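Local coordinates for protein UDP-N-acetylglucosamine 2-epimerase (Listeria monocytogenes, PDB 3OT5) that probably interconverts UDP-N-acetylglucosamine and UDP-N-acetylmannosamine by inverting the sugar at C2, as a putative UDP-GlcNAc 2-epimerase, at residues E39-M43 and H121-S127; A44-L48 and I77-K81. All blocks are in the same frame, centred on the assembly; numbering follows the deposited sequence.

Interaction 1 of 2, residues E39-M43 and H121-S127; sequences EAIKM and HGDTTTS
E39 and T124 show how a buried carboxylate can be gripped by the first turn of another helix. The T124 hydroxyl donates to the acid, with OG1 2.5 Å from E39 OE2, and it arrives from above the carboxylate, 44° out of its plane. The E39 chain runs extended beyond CG (chi2 -174°), which carries the acid group over to T124. A water serves the other oxygen, donating to E39 OE1 at 2.6 Å; it donates to S127 OG as well and is hydrogen-bonded to T126 OG1. G35 N also binds E39 OE1, so both carboxylate oxygens have partners.

A second set of bonds shapes the turn itself. S127 OG donates to H121 O over 2.5 Å, tying the helix start back to the strand end, while T124 OG1 caps helix 125-136 through a long, weak bond from S127 N. The chain from H121 to T124 makes a type II' turn, with G122 at positive phi.

Packing completes the contact around the H121 ring. With its CG anti to the backbone N (chi1 -179°), the ring reaches toward helix 37-51. M43 SD lies at the edge, 4.8 Å from the centroid of the H121 ring, a Met-aromatic contact, and K42 CD comes within 3.2 Å of H121 NE2. The ammonium of K42 goes on to a salt bridge with E145.

The starts of helices 37-51 and 125-136 thus meet beyond the C-terminal ends of adjacent strands 28-34 and 117-121, at the topological switch point of the Rossmann-like sheet, where such folds commonly have their ligand cleft, as probably here.

Interaction 2 of 2, residues A44-L48 and I77-K81; sequences APLVL and IFDIK
The methyl of A44 sits almost squarely on the ring of F78: CB is 3.3 Å from the ring centroid and only 14° off the normal, a close CH-pi contact. All six ring carbons lie within 3.8 Å of it. L48 takes a different part of the same ring, its CD1 standing at the edge 3.5 Å from F78 CD1, and the two side chains meet at about a right angle. L48 CD2, the other branch, reaches the backbone, 3.2 Å from F78 O. P45 adds a looser touch, with CD 4.0 Å from F78 CE1.

I80 supplies a second apolar finger. Its chain is extended (chi2 -180°), which sends I80 CD1 into the helix surface, 3.7 Å from A44 CB and 3.8 Å from V47 CB. A44 thus meets both F78 and I80.

Two residues that point their side chains at one helix are separated by a sharp change of chain direction. D79, with positive phi, is the C-prime residue of the Schellman motif that ends helix 72-77, and it lets F78 and I80 face the same way.

Around this contact, T207 of helix 200-208 touches L48 and F78, V61 of strand 57-63 lies against V47 and I80, and V47 also reaches S32 and F34 of strand 28-34. I80 therefore fills the corner between helix 37-51 and strand 57-63, while L46 packs on A381 and I384 of helix 380-392.

Both contacts draw on helix 37-51, and they illustrate how one helix can serve two kinds of chemistry along its length. Interaction 1 uses its N-terminal part, is partly buried with its centre about 10 Å from the centre of the chain, and relies on a carboxylate, hydroxyls and a water beside a histidine. Interaction 2, its centre about 16 Å from the centre of the chain, is a buried, almost wholly apolar contact with the loop after helix 72-77. Their centres lie 14 Å apart, and they touch where I41 O packs against F78 CZ. In sequence, interaction 2 is nested inside the loop that interaction 1 closes, so the longer closure encloses the shorter one.

Interaction 1 of 2, residues E39-M43 and H121-S127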
ATOM      1  N   GLU A  39      -5.930   3.204   3.898  1.00 50.57           N
ATOM      2  CA  GLU A  39      -5.581   4.624   3.901  1.00 47.31           C
ATOM      3  C   GLU A  39      -4.945   4.979   5.231  1.00 45.84           C
ATOM      4  O   GLU A  39      -3.979   5.740   5.284  1.00 43.17           O
ATOM      5  CB  GLU A  39      -6.785   5.535   3.672  1.00 47.10           C
ATOM      6  CG  GLU A  39      -7.253   5.643   2.243  1.00 50.02           C
ATOM      7  CD  GLU A  39      -8.360   6.670   2.067  1.00 49.76           C
ATOM      8  OE1 GLU A  39      -9.181   6.846   2.982  1.00 57.65           O
ATOM      9  OE2 GLU A  39      -8.427   7.296   1.002  1.00 53.45           O
ATOM     10  N   ALA A  40      -5.496   4.411   6.301  1.00 45.99           N
ATOM     11  CA  ALA A  40      -5.000   4.660   7.655  1.00 46.48           C
ATOM     12  C   ALA A  40      -3.518   4.299   7.776  1.00 45.49           C
ATOM     13  O   ALA A  40      -2.727   5.038   8.342  1.00 45.42           O
ATOM     14  CB  ALA A  40      -5.821   3.875   8.656  1.00 47.99           C
ATOM     15  N   ILE A  41      -3.167   3.150   7.229  1.00 46.32           N
ATOM     16  CA  ILE A  41      -1.807   2.666   7.246  1.00 46.87           C
ATOM     17  C   ILE A  41      -0.874   3.533   6.412  1.00 44.53           C
ATOM     18  O   ILE A  41       0.272   3.741   6.801  1.00 46.20           O
ATOM     19  CB  ILE A  41      -1.758   1.190   6.762  1.00 49.68           C
ATOM     20  CG1 ILE A  41      -2.404   0.300   7.824  1.00 52.49           C
ATOM     21  CG2 ILE A  41      -0.324   0.739   6.513  1.00 49.42           C
ATOM     22  CD1 ILE A  41      -2.497  -1.163   7.442  1.00 58.99           C
ATOM     23  N   LYS A  42      -1.361   4.024   5.274  1.00 42.64           N
ATOM     24  CA  LYS A  42      -0.574   4.877   4.385  1.00 41.34           C
ATOM     25  C   LYS A  42      -0.528   6.341   4.831  1.00 39.44           C
ATOM     26  O   LYS A  42       0.395   7.043   4.461  1.00 40.51           O
ATOM     27  CB  LYS A  42      -1.100   4.819   2.938  1.00 41.72           C
ATOM     28  CG  LYS A  42      -0.896   3.484   2.225  1.00 44.96           C
ATOM     29  CD  LYS A  42      -1.370   3.536   0.767  1.00 46.11           C
ATOM     30  CE  LYS A  42      -0.996   2.261   0.013  1.00 52.83           C
ATOM     31  NZ  LYS A  42      -1.505   2.223  -1.409  1.00 55.29           N
ATOM     32  N   MET A  43      -1.517   6.798   5.600  1.00 38.04           N
ATOM     33  CA  MET A  43      -1.550   8.190   6.079  1.00 37.07           C
ATOM     34  C   MET A  43      -0.940   8.341   7.470  1.00 37.05           C
ATOM     35  O   MET A  43      -0.396   9.402   7.786  1.00 36.11           O
ATOM     36  CB  MET A  43      -2.978   8.764   6.076  1.00 36.12           C
ATOM     37  CG  MET A  43      -3.565   8.951   4.681  1.00 39.59           C
ATOM     38  SD  MET A  43      -2.774  10.234   3.691  1.00 41.74           S
ATOM     39  CE  MET A  43      -3.522  11.707   4.366  1.00 38.98           C
ATOM     40  N   HIS A 121      -5.957  11.051   0.428  1.00 38.10           N
ATOM     41  CA  HIS A 121      -5.131  10.014  -0.110  1.00 38.88           C
ATOM     42  C   HIS A 121      -5.741   9.212  -1.240  1.00 39.10           C
ATOM     43  O   HIS A 121      -6.927   8.856  -1.227  1.00 36.30           O
ATOM     44  CB  HIS A 121      -4.779   9.022   0.998  1.00 40.72           C
ATOM     45  CG  HIS A 121      -3.887   7.916   0.539  1.00 41.22           C
ATOM     46  ND1 HIS A 121      -4.343   6.864  -0.226  1.00 44.00           N
ATOM     47  CD2 HIS A 121      -2.559   7.707   0.715  1.00 42.84           C
ATOM     48  CE1 HIS A 121      -3.333   6.056  -0.506  1.00 42.31           C
ATOM     49  NE2 HIS A 121      -2.242   6.542   0.061  1.00 38.34           N
ATOM     50  N   GLY A 122      -4.885   8.914  -2.208  1.00 37.68           N
ATOM     51  CA  GLY A 122      -5.235   8.068  -3.322  1.00 38.74           C
ATOM     52  C   GLY A 122      -6.511   8.283  -4.109  1.00 38.58           C
ATOM     53  O   GLY A 122      -6.858   9.401  -4.496  1.00 38.08           O
ATOM     54  N   ASP A 123      -7.247   7.193  -4.277  1.00 38.23           N
ATOM     55  CA  ASP A 123      -8.404   7.191  -5.145  1.00 38.08           C
ATOM     56  C   ASP A 123      -9.757   6.783  -4.570  1.00 37.85           C
ATOM     57  O   ASP A 123     -10.682   6.460  -5.324  1.00 36.87           O
ATOM     58  CB  ASP A 123      -8.025   6.260  -6.274  1.00 38.15           C
ATOM     59  CG  ASP A 123      -7.516   4.935  -5.767  1.00 42.91           C
ATOM     60  OD1 ASP A 123      -7.979   4.488  -4.685  1.00 43.77           O
ATOM     61  OD2 ASP A 123      -6.669   4.327  -6.454  1.00 53.51           O
ATOM     62  N   THR A 124      -9.897   6.796  -3.258  1.00 37.42           N
ATOM     63  CA  THR A 124     -11.174   6.439  -2.679  1.00 37.03           C
ATOM     64  C   THR A 124     -12.182   7.549  -2.892  1.00 35.03           C
ATOM     65  O   THR A 124     -11.835   8.701  -3.138  1.00 37.34           O
ATOM     66  CB  THR A 124     -11.065   6.171  -1.179  1.00 38.34           C
ATOM     67  OG1 THR A 124     -10.435   7.301  -0.536  1.00 37.03           O
ATOM     68  CG2 THR A 124     -10.251   4.909  -0.941  1.00 37.99           C
ATOM     69  N   THR A 125     -13.442   7.202  -2.758  1.00 36.02           N
ATOM     70  CA  THR A 125     -14.511   8.162  -2.904  1.00 35.16           C
ATOM     71  C   THR A 125     -14.466   9.196  -1.798  1.00 35.94           C
ATOM     72  O   THR A 125     -14.785  10.362  -2.023  1.00 36.12           O
ATOM     73  CB  THR A 125     -15.825   7.437  -2.943  1.00 37.22           C
ATOM     74  OG1 THR A 125     -15.827   6.683  -4.145  1.00 33.68           O
ATOM     75  CG2 THR A 125     -17.036   8.418  -2.915  1.00 34.92           C
ATOM     76  N   THR A 126     -14.056   8.765  -0.611  1.00 36.99           N
ATOM     77  CA  THR A 126     -13.930   9.654   0.532  1.00 37.91           C
ATOM     78  C   THR A 126     -12.905  10.746   0.240  1.00 36.97           C
ATOM     79  O   THR A 126     -13.154  11.909   0.499  1.00 38.95           O
ATOM     80  CB  THR A 126     -13.556   8.868   1.799  1.00 38.86           C
ATOM     81  OG1 THR A 126     -12.421   8.034   1.517  1.00 43.20           O
ATOM     82  CG2 THR A 126     -14.707   7.981   2.223  1.00 38.90           C
ATOM     83  N   SER A 127     -11.777  10.375  -0.352  1.00 37.52           N
ATOM     84  CA  SER A 127     -10.740  11.347  -0.688  1.00 37.34           C
ATOM     85  C   SER A 127     -11.184  12.379  -1.702  1.00 36.64           C
ATOM     86  O   SER A 127     -10.854  13.567  -1.587  1.00 37.25           O
ATOM     87  CB  SER A 127      -9.502  10.643  -1.210  1.00 35.95           C
ATOM     88  OG  SER A 127      -8.902   9.949  -0.150  1.00 40.10           O
TER
HETATM   89  O   HOH W   1     -10.324   9.083   2.251  1.00 44.71           O

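Interaction 2 of 2, residues A44-L48 and I77-K81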
ATOM      1  N   ALA A  44      -1.022   7.293   8.288  1.00 37.66           N
ATOM      2  CA  ALA A  44      -0.453   7.323   9.648  1.00 40.20           C
ATOM      3  C   ALA A  44       0.996   7.840   9.695  1.00 41.01           C
ATOM      4  O   ALA A  44       1.292   8.738  10.474  1.00 40.03           O
ATOM      5  CB  ALA A  44      -0.536   5.947  10.301  1.00 42.11           C
ATOM      6  N   PRO A  45       1.898   7.292   8.845  1.00 43.02           N
ATOM      7  CA  PRO A  45       3.289   7.734   8.851  1.00 45.08           C
ATOM      8  C   PRO A  45       3.430   9.231   8.624  1.00 43.90           C
ATOM      9  O   PRO A  45       4.298   9.876   9.203  1.00 44.60           O
ATOM     10  CB  PRO A  45       3.910   6.967   7.672  1.00 46.59           C
ATOM     11  CG  PRO A  45       3.048   5.857   7.436  1.00 47.16           C
ATOM     12  CD  PRO A  45       1.662   6.324   7.773  1.00 44.02           C
ATOM     13  N   LEU A  46       2.579   9.761   7.761  1.00 43.74           N
ATOM     14  CA  LEU A  46       2.572  11.172   7.443  1.00 43.54           C
ATOM     15  C   LEU A  46       2.119  11.934   8.691  1.00 43.59           C
ATOM     16  O   LEU A  46       2.705  12.965   9.059  1.00 44.03           O
ATOM     17  CB  LEU A  46       1.644  11.408   6.253  1.00 43.45           C
ATOM     18  CG  LEU A  46       1.672  12.725   5.484  1.00 45.07           C
ATOM     19  CD1 LEU A  46       3.090  13.056   5.024  1.00 45.19           C
ATOM     20  CD2 LEU A  46       0.720  12.613   4.287  1.00 45.35           C
ATOM     21  N   VAL A  47       1.102  11.416   9.368  1.00 43.61           N
ATOM     22  CA  VAL A  47       0.625  12.052  10.588  1.00 43.59           C
ATOM     23  C   VAL A  47       1.759  12.033  11.625  1.00 45.93           C
ATOM     24  O   VAL A  47       2.012  13.050  12.282  1.00 46.88           O
ATOM     25  CB  VAL A  47      -0.643  11.391  11.139  1.00 43.80           C
ATOM     26  CG1 VAL A  47      -1.013  11.988  12.492  1.00 42.74           C
ATOM     27  CG2 VAL A  47      -1.782  11.548  10.141  1.00 41.23           C
ATOM     28  N   LEU A  48       2.438  10.893  11.766  1.00 46.33           N
ATOM     29  CA  LEU A  48       3.576  10.801  12.686  1.00 48.31           C
ATOM     30  C   LEU A  48       4.612  11.865  12.370  1.00 47.10           C
ATOM     31  O   LEU A  48       5.075  12.555  13.275  1.00 48.81           O
ATOM     32  CB  LEU A  48       4.271   9.436  12.642  1.00 49.51           C
ATOM     33  CG  LEU A  48       3.591   8.227  13.260  1.00 52.74           C
ATOM     34  CD1 LEU A  48       4.544   7.025  13.209  1.00 51.89           C
ATOM     35  CD2 LEU A  48       3.193   8.537  14.690  1.00 53.10           C
ATOM     36  N   ILE A  77      -1.508   1.524  16.936  1.00 68.74           N
ATOM     37  CA  ILE A  77      -0.125   1.169  16.605  1.00 67.33           C
ATOM     38  C   ILE A  77       0.733   2.419  16.400  1.00 63.91           C
ATOM     39  O   ILE A  77       1.851   2.506  16.904  1.00 64.33           O
ATOM     40  CB  ILE A  77      -0.060   0.295  15.352  1.00 65.96           C
ATOM     41  CG1 ILE A  77      -0.780  -1.024  15.616  1.00 71.37           C
ATOM     42  CG2 ILE A  77       1.381   0.012  14.969  1.00 66.10           C
ATOM     43  CD1 ILE A  77       0.033  -2.004  16.384  1.00 72.39           C
ATOM     44  N   PHE A  78       0.188   3.384  15.667  1.00 61.08           N
ATOM     45  CA  PHE A  78       0.878   4.645  15.391  1.00 59.08           C
ATOM     46  C   PHE A  78       0.653   5.679  16.503  1.00 61.91           C
ATOM     47  O   PHE A  78       1.171   6.795  16.429  1.00 62.07           O
ATOM     48  CB  PHE A  78       0.422   5.207  14.034  1.00 56.43           C
ATOM     49  CG  PHE A  78       0.913   4.417  12.850  1.00 52.04           C
ATOM     50  CD1 PHE A  78       2.005   4.857  12.113  1.00 49.40           C
ATOM     51  CD2 PHE A  78       0.298   3.230  12.477  1.00 51.07           C
ATOM     52  CE1 PHE A  78       2.469   4.134  11.024  1.00 46.26           C
ATOM     53  CE2 PHE A  78       0.756   2.502  11.387  1.00 48.68           C
ATOM     54  CZ  PHE A  78       1.845   2.953  10.662  1.00 46.30           C
ATOM     55  N   ASP A  79      -0.104   5.298  17.533  1.00 64.68           N
ATOM     56  CA  ASP A  79      -0.415   6.185  18.652  1.00 68.20           C
ATOM     57  C   ASP A  79      -0.954   7.506  18.104  1.00 66.34           C
ATOM     58  O   ASP A  79      -0.375   8.572  18.306  1.00 68.34           O
ATOM     59  CB  ASP A  79       0.821   6.409  19.527  1.00 72.00           C
ATOM     60  CG  ASP A  79       0.496   7.114  20.825  1.00 76.88           C
ATOM     61  OD1 ASP A  79      -0.672   7.508  21.017  1.00 81.41           O
ATOM     62  OD2 ASP A  79       1.411   7.263  21.663  1.00 83.73           O
ATOM     63  N   ILE A  80      -2.062   7.403  17.386  1.00 64.69           N
ATOM     64  CA  ILE A  80      -2.714   8.538  16.758  1.00 62.92           C
ATOM     65  C   ILE A  80      -4.109   8.717  17.304  1.00 63.74           C
ATOM     66  O   ILE A  80      -4.977   7.874  17.104  1.00 63.27           O
ATOM     67  CB  ILE A  80      -2.832   8.341  15.233  1.00 59.71           C
ATOM     68  CG1 ILE A  80      -1.457   8.433  14.576  1.00 59.92           C
ATOM     69  CG2 ILE A  80      -3.735   9.395  14.624  1.00 59.44           C
ATOM     70  CD1 ILE A  80      -1.483   8.253  13.064  1.00 58.18           C
ATOM     71  N   LYS A  81      -4.317   9.818  18.004  1.00 65.66           N
ATOM     72  CA  LYS A  81      -5.612  10.120  18.552  1.00 67.07           C
ATOM     73  C   LYS A  81      -6.324  10.871  17.441  1.00 63.13           C
ATOM     74  O   LYS A  81      -5.852  11.925  17.032  1.00 63.23           O
ATOM     75  CB  LYS A  81      -5.473  11.029  19.772  1.00 71.67           C
ATOM     76  CG  LYS A  81      -4.482  10.558  20.842  1.00 77.79           C
ATOM     77  CD  LYS A  81      -4.875   9.247  21.496  1.00 81.92           C
ATOM     78  CE  LYS A  81      -3.882   8.895  22.607  1.00 88.55           C
ATOM     79  NZ  LYS A  81      -4.224   7.640  23.336  1.00 92.14           N
TER